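Local structure of 3-dehydroshikimate dehydratase (5HMQ) at residues Q254-Y265 against S457-F468. The protein catalyses the metal-dependent dehydration of 3-dehydroshikimate to protocatechuate, in a TIM-barrel domain fused to a hydroxyphenylpyruvate dioxygenase-like domain. Sequence-based numbering, arbitrary orientation.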
loop_
_atom_site.group_PDB
_atom_site.type_symbol
_atom_site.label_atom_id
_atom_site.label_comp_id
_atom_site.label_asym_id
_atom_site.label_seq_id
_atom_site.Cartn_x
_atom_site.Cartn_y
_atom_site.Cartn_z
ATOM N N GLN C 254 2.155 11.812 -2.037
ATOM C CA GLN C 254 1.179 11.554 -3.091
ATOM C C GLN C 254 -0.246 11.711 -2.578
ATOM O O GLN C 254 -1.127 12.158 -3.321
ATOM C CB GLN C 254 1.393 10.165 -3.692
ATOM C CG GLN C 254 2.129 10.198 -5.024
ATOM C CD GLN C 254 1.368 10.975 -6.087
ATOM O OE1 GLN C 254 0.141 10.890 -6.175
ATOM N NE2 GLN C 254 2.092 11.750 -6.887
ATOM N N ASN C 255 -0.497 11.338 -1.321
ATOM C CA ASN C 255 -1.816 11.585 -0.747
ATOM C C ASN C 255 -2.110 13.078 -0.689
ATOM O O ASN C 255 -3.228 13.511 -0.997
ATOM C CB ASN C 255 -1.924 10.958 0.642
ATOM C CG ASN C 255 -2.187 9.464 0.592
ATOM O OD1 ASN C 255 -2.480 8.908 -0.465
ATOM N ND2 ASN C 255 -2.101 8.810 1.745
ATOM N N ALA C 256 -1.120 13.881 -0.289
ATOM C CA ALA C 256 -1.318 15.327 -0.242
ATOM C C ALA C 256 -1.545 15.895 -1.635
ATOM O O ALA C 256 -2.413 16.756 -1.830
ATOM C CB ALA C 256 -0.118 16.001 0.423
ATOM N N ALA C 257 -0.778 15.421 -2.621
ATOM C CA ALA C 257 -0.964 15.889 -3.991
ATOM C C ALA C 257 -2.328 15.478 -4.530
ATOM O O ALA C 257 -3.015 16.282 -5.174
ATOM C CB ALA C 257 0.155 15.355 -4.887
ATOM N N ASP C 258 -2.738 14.233 -4.272
ATOM C CA ASP C 258 -4.069 13.788 -4.678
ATOM C C ASP C 258 -5.153 14.633 -4.025
ATOM O O ASP C 258 -6.162 14.964 -4.661
ATOM C CB ASP C 258 -4.265 12.312 -4.327
ATOM C CG ASP C 258 -3.516 11.380 -5.263
ATOM O OD1 ASP C 258 -3.031 11.846 -6.315
ATOM O OD2 ASP C 258 -3.420 10.174 -4.947
ATOM N N GLY C 259 -4.969 14.979 -2.749
ATOM C CA GLY C 259 -5.947 15.813 -2.069
ATOM C C GLY C 259 -6.143 17.155 -2.748
ATOM O O GLY C 259 -7.272 17.570 -3.023
ATOM N N LEU C 260 -5.039 17.853 -3.029
ATOM C CA LEU C 260 -5.137 19.139 -3.709
ATOM C C LEU C 260 -5.755 18.971 -5.090
ATOM O O LEU C 260 -6.618 19.760 -5.494
ATOM C CB LEU C 260 -3.753 19.787 -3.799
ATOM C CG LEU C 260 -3.634 21.296 -4.047
ATOM C CD1 LEU C 260 -3.906 21.676 -5.498
ATOM C CD2 LEU C 260 -4.550 22.067 -3.107
ATOM N N ARG C 261 -5.319 17.947 -5.830
ATOM C CA ARG C 261 -5.906 17.662 -7.135
ATOM C C ARG C 261 -7.411 17.438 -7.030
ATOM O O ARG C 261 -8.176 17.914 -7.877
ATOM C CB ARG C 261 -5.218 16.448 -7.761
ATOM C CG ARG C 261 -5.814 15.999 -9.087
ATOM C CD ARG C 261 -5.041 14.822 -9.672
ATOM N NE ARG C 261 -3.768 15.239 -10.253
ATOM C CZ ARG C 261 -2.829 14.400 -10.676
ATOM N NH1 ARG C 261 -3.014 13.090 -10.581
ATOM N NH2 ARG C 261 -1.703 14.870 -11.194
ATOM N N SER C 262 -7.857 16.722 -5.994
ATOM C CA SER C 262 -9.286 16.464 -5.841
ATOM C C SER C 262 -10.065 17.742 -5.549
ATOM O O SER C 262 -11.220 17.870 -5.972
ATOM C CB SER C 262 -9.524 15.437 -4.734
ATOM O OG SER C 262 -9.412 16.028 -3.450
ATOM N N LEU C 263 -9.456 18.693 -4.837
ATOM C CA LEU C 263 -10.124 19.966 -4.586
ATOM C C LEU C 263 -10.224 20.796 -5.858
ATOM O O LEU C 263 -11.237 21.466 -6.090
ATOM C CB LEU C 263 -9.393 20.742 -3.488
ATOM C CG LEU C 263 -9.656 20.264 -2.058
ATOM C CD1 LEU C 263 -8.895 21.111 -1.050
ATOM C CD2 LEU C 263 -11.149 20.283 -1.762
ATOM N N LEU C 264 -9.174 20.783 -6.682
ATOM C CA LEU C 264 -9.236 21.465 -7.971
ATOM C C LEU C 264 -10.342 20.881 -8.841
ATOM O O LEU C 264 -11.120 21.616 -9.460
ATOM C CB LEU C 264 -7.884 21.369 -8.678
ATOM C CG LEU C 264 -6.703 22.020 -7.953
ATOM C CD1 LEU C 264 -5.433 21.898 -8.779
ATOM C CD2 LEU C 264 -6.992 23.473 -7.591
ATOM N N TYR C 265 -10.424 19.549 -8.896
ATOM C CA TYR C 265 -11.470 18.891 -9.673
ATOM C C TYR C 265 -12.848 19.176 -9.091
ATOM O O TYR C 265 -13.810 19.398 -9.835
ATOM C CB TYR C 265 -11.197 17.387 -9.726
ATOM C CG TYR C 265 -12.187 16.580 -10.537
ATOM C CD1 TYR C 265 -12.279 16.734 -11.915
ATOM C CD2 TYR C 265 -13.016 15.648 -9.924
ATOM C CE1 TYR C 265 -13.180 15.987 -12.658
ATOM C CE2 TYR C 265 -13.917 14.900 -10.658
ATOM C CZ TYR C 265 -13.996 15.072 -12.023
ATOM O OH TYR C 265 -14.893 14.326 -12.754
ATOM N N SER C 457 -6.168 6.639 -6.537
ATOM C CA SER C 457 -5.318 7.646 -7.164
ATOM C C SER C 457 -5.433 7.591 -8.683
ATOM O O SER C 457 -5.487 8.633 -9.348
ATOM C CB SER C 457 -3.868 7.451 -6.724
ATOM O OG SER C 457 -3.070 8.553 -7.101
ATOM N N TRP C 458 -5.476 6.382 -9.252
ATOM C CA TRP C 458 -5.677 6.249 -10.694
ATOM C C TRP C 458 -7.050 6.760 -11.112
ATOM O O TRP C 458 -7.193 7.381 -12.172
ATOM C CB TRP C 458 -5.502 4.794 -11.128
ATOM C CG TRP C 458 -4.081 4.371 -11.339
ATOM C CD1 TRP C 458 -3.181 4.015 -10.381
ATOM C CD2 TRP C 458 -3.403 4.243 -12.597
ATOM N NE1 TRP C 458 -1.980 3.679 -10.962
ATOM C CE2 TRP C 458 -2.092 3.810 -12.321
ATOM C CE3 TRP C 458 -3.777 4.454 -13.928
ATOM C CZ2 TRP C 458 -1.152 3.586 -13.326
ATOM C CZ3 TRP C 458 -2.844 4.230 -14.925
ATOM C CH2 TRP C 458 -1.547 3.801 -14.619
ATOM N N VAL C 459 -8.075 6.491 -10.299
ATOM C CA VAL C 459 -9.424 6.951 -10.621
ATOM C C VAL C 459 -9.454 8.471 -10.713
ATOM O O VAL C 459 -9.968 9.043 -11.682
ATOM C CB VAL C 459 -10.432 6.429 -9.581
ATOM C CG1 VAL C 459 -11.779 7.114 -9.758
ATOM C CG2 VAL C 459 -10.579 4.919 -9.693
ATOM N N LEU C 460 -8.896 9.147 -9.705
ATOM C CA LEU C 460 -8.852 10.606 -9.721
ATOM C C LEU C 460 -7.983 11.117 -10.863
ATOM O O LEU C 460 -8.278 12.159 -11.459
ATOM C CB LEU C 460 -8.347 11.129 -8.378
ATOM C CG LEU C 460 -8.140 12.637 -8.268
ATOM C CD1 LEU C 460 -9.417 13.379 -8.616
ATOM C CD2 LEU C 460 -7.685 12.995 -6.867
ATOM N N PHE C 461 -6.905 10.398 -11.177
ATOM C CA PHE C 461 -6.030 10.795 -12.277
ATOM C C PHE C 461 -6.806 10.894 -13.585
ATOM O O PHE C 461 -6.710 11.896 -14.304
ATOM C CB PHE C 461 -4.874 9.795 -12.394
ATOM C CG PHE C 461 -4.032 9.959 -13.631
ATOM C CD1 PHE C 461 -2.979 10.859 -13.656
ATOM C CD2 PHE C 461 -4.276 9.188 -14.759
ATOM C CE1 PHE C 461 -2.200 11.004 -14.789
ATOM C CE2 PHE C 461 -3.500 9.327 -15.894
ATOM C CZ PHE C 461 -2.460 10.236 -15.909
ATOM N N TYR C 462 -7.596 9.866 -13.903
ATOM C CA TYR C 462 -8.328 9.854 -15.165
ATOM C C TYR C 462 -9.562 10.748 -15.116
ATOM O O TYR C 462 -9.916 11.371 -16.123
ATOM C CB TYR C 462 -8.706 8.420 -15.539
ATOM C CG TYR C 462 -7.647 7.726 -16.366
ATOM C CD1 TYR C 462 -7.461 8.051 -17.705
ATOM C CD2 TYR C 462 -6.828 6.750 -15.810
ATOM C CE1 TYR C 462 -6.493 7.423 -18.468
ATOM C CE2 TYR C 462 -5.854 6.117 -16.566
ATOM C CZ TYR C 462 -5.694 6.457 -17.895
ATOM O OH TYR C 462 -4.731 5.832 -18.656
ATOM N N LYS C 463 -10.236 10.820 -13.964
ATOM C CA LYS C 463 -11.408 11.684 -13.859
ATOM C C LYS C 463 -11.043 13.154 -14.034
ATOM O O LYS C 463 -11.780 13.909 -14.677
ATOM C CB LYS C 463 -12.116 11.479 -12.520
ATOM C CG LYS C 463 -13.071 10.304 -12.476
ATOM C CD LYS C 463 -13.874 10.326 -11.184
ATOM C CE LYS C 463 -15.041 9.353 -11.228
ATOM N NZ LYS C 463 -15.817 9.373 -9.958
ATOM N N SER C 464 -9.919 13.586 -13.462
ATOM C CA SER C 464 -9.595 15.007 -13.485
ATOM C C SER C 464 -8.823 15.409 -14.739
ATOM O O SER C 464 -9.242 16.320 -15.459
ATOM C CB SER C 464 -8.812 15.394 -12.223
ATOM O OG SER C 464 -7.567 14.722 -12.149
ATOM N N LEU C 465 -7.704 14.737 -15.022
ATOM C CA LEU C 465 -6.868 15.146 -16.147
ATOM C C LEU C 465 -7.568 14.949 -17.485
ATOM O O LEU C 465 -7.358 15.740 -18.411
ATOM C CB LEU C 465 -5.542 14.384 -16.136
ATOM C CG LEU C 465 -4.407 14.973 -15.292
ATOM C CD1 LEU C 465 -4.629 14.700 -13.812
ATOM C CD2 LEU C 465 -3.053 14.440 -15.747
ATOM N N PHE C 466 -8.385 13.905 -17.617
ATOM C CA PHE C 466 -8.978 13.553 -18.902
ATOM C C PHE C 466 -10.501 13.554 -18.881
ATOM O O PHE C 466 -11.123 13.168 -19.879
ATOM C CB PHE C 466 -8.444 12.192 -19.355
ATOM C CG PHE C 466 -6.958 12.175 -19.557
ATOM C CD1 PHE C 466 -6.402 12.678 -20.721
ATOM C CD2 PHE C 466 -6.118 11.685 -18.573
ATOM C CE1 PHE C 466 -5.034 12.675 -20.906
ATOM C CE2 PHE C 466 -4.750 11.681 -18.751
ATOM C CZ PHE C 466 -4.206 12.177 -19.920
ATOM N N ASP C 467 -11.115 13.978 -17.774
ATOM C CA ASP C 467 -12.571 14.115 -17.664
ATOM C C ASP C 467 -13.287 12.804 -17.989
ATOM O O ASP C 467 -14.314 12.786 -18.669
ATOM C CB ASP C 467 -13.086 15.256 -18.546
ATOM C CG ASP C 467 -14.473 15.725 -18.143
ATOM O OD1 ASP C 467 -14.858 15.508 -16.976
ATOM O OD2 ASP C 467 -15.175 16.317 -18.992
ATOM N N PHE C 468 -12.737 11.694 -17.503
ATOM C CA PHE C 468 -13.448 10.427 -17.570
ATOM C C PHE C 468 -14.565 10.388 -16.531
ATOM O O PHE C 468 -14.575 11.150 -15.560
ATOM C CB PHE C 468 -12.487 9.256 -17.355
ATOM C CG PHE C 468 -11.668 8.901 -18.570
ATOM C CD1 PHE C 468 -11.450 9.826 -19.578
ATOM C CD2 PHE C 468 -11.121 7.636 -18.699
ATOM C CE1 PHE C 468 -10.699 9.496 -20.692
ATOM C CE2 PHE C 468 -10.370 7.299 -19.811
ATOM C CZ PHE C 468 -10.160 8.232 -20.808
HETATM O O HOH W 1 -4.581 11.381 -8.797
#
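Ser457 and Asp258 make the direct polar link where two helices meet at 35°, their axes 10.0 Å apart: 254-265, after the last strand of the TIM barrel, and 457-465 of the second VOC module. The contact thus joins the dehydratase domain to its dioxygenase-like partner. Ser457 OG donates to Asp258 OD2 (2.7 Å), meeting it on the syn side, 23° out of the carboxylate plane. A water extends the link, giving its protons to Asp258 OD1 and Ser457 O and accepting from Arg261 NH1.

Arg261 is the knob, set among Leu460, Phe461, Ser464 and Leu465. Its chain leaves with CG opposite the backbone N (chi1 176°) and bends at chi3, bringing the guanidinium face against Leu465, whose CD1 sits over the group's centre, 3.6 Å from Arg261 CZ. NH1 meets the edge of the Phe461 ring. NE donates to Phe384 O, which with the water on NH1 should limit how the group can turn.

Leu460 and Tyr265 add van der Waals packing. Leu460 CD2 lies 3.7 Å from Ser262 CB; one face of the Tyr265 ring covers Ser464 N, with Tyr265 CD1 3.6 Å from Ser464 CA.

Within its own helix, Ser464 OG hydrogen-bonds to Leu460 O (2.7 Å), which also accepts from Ser464 N on the opposite face of its plane.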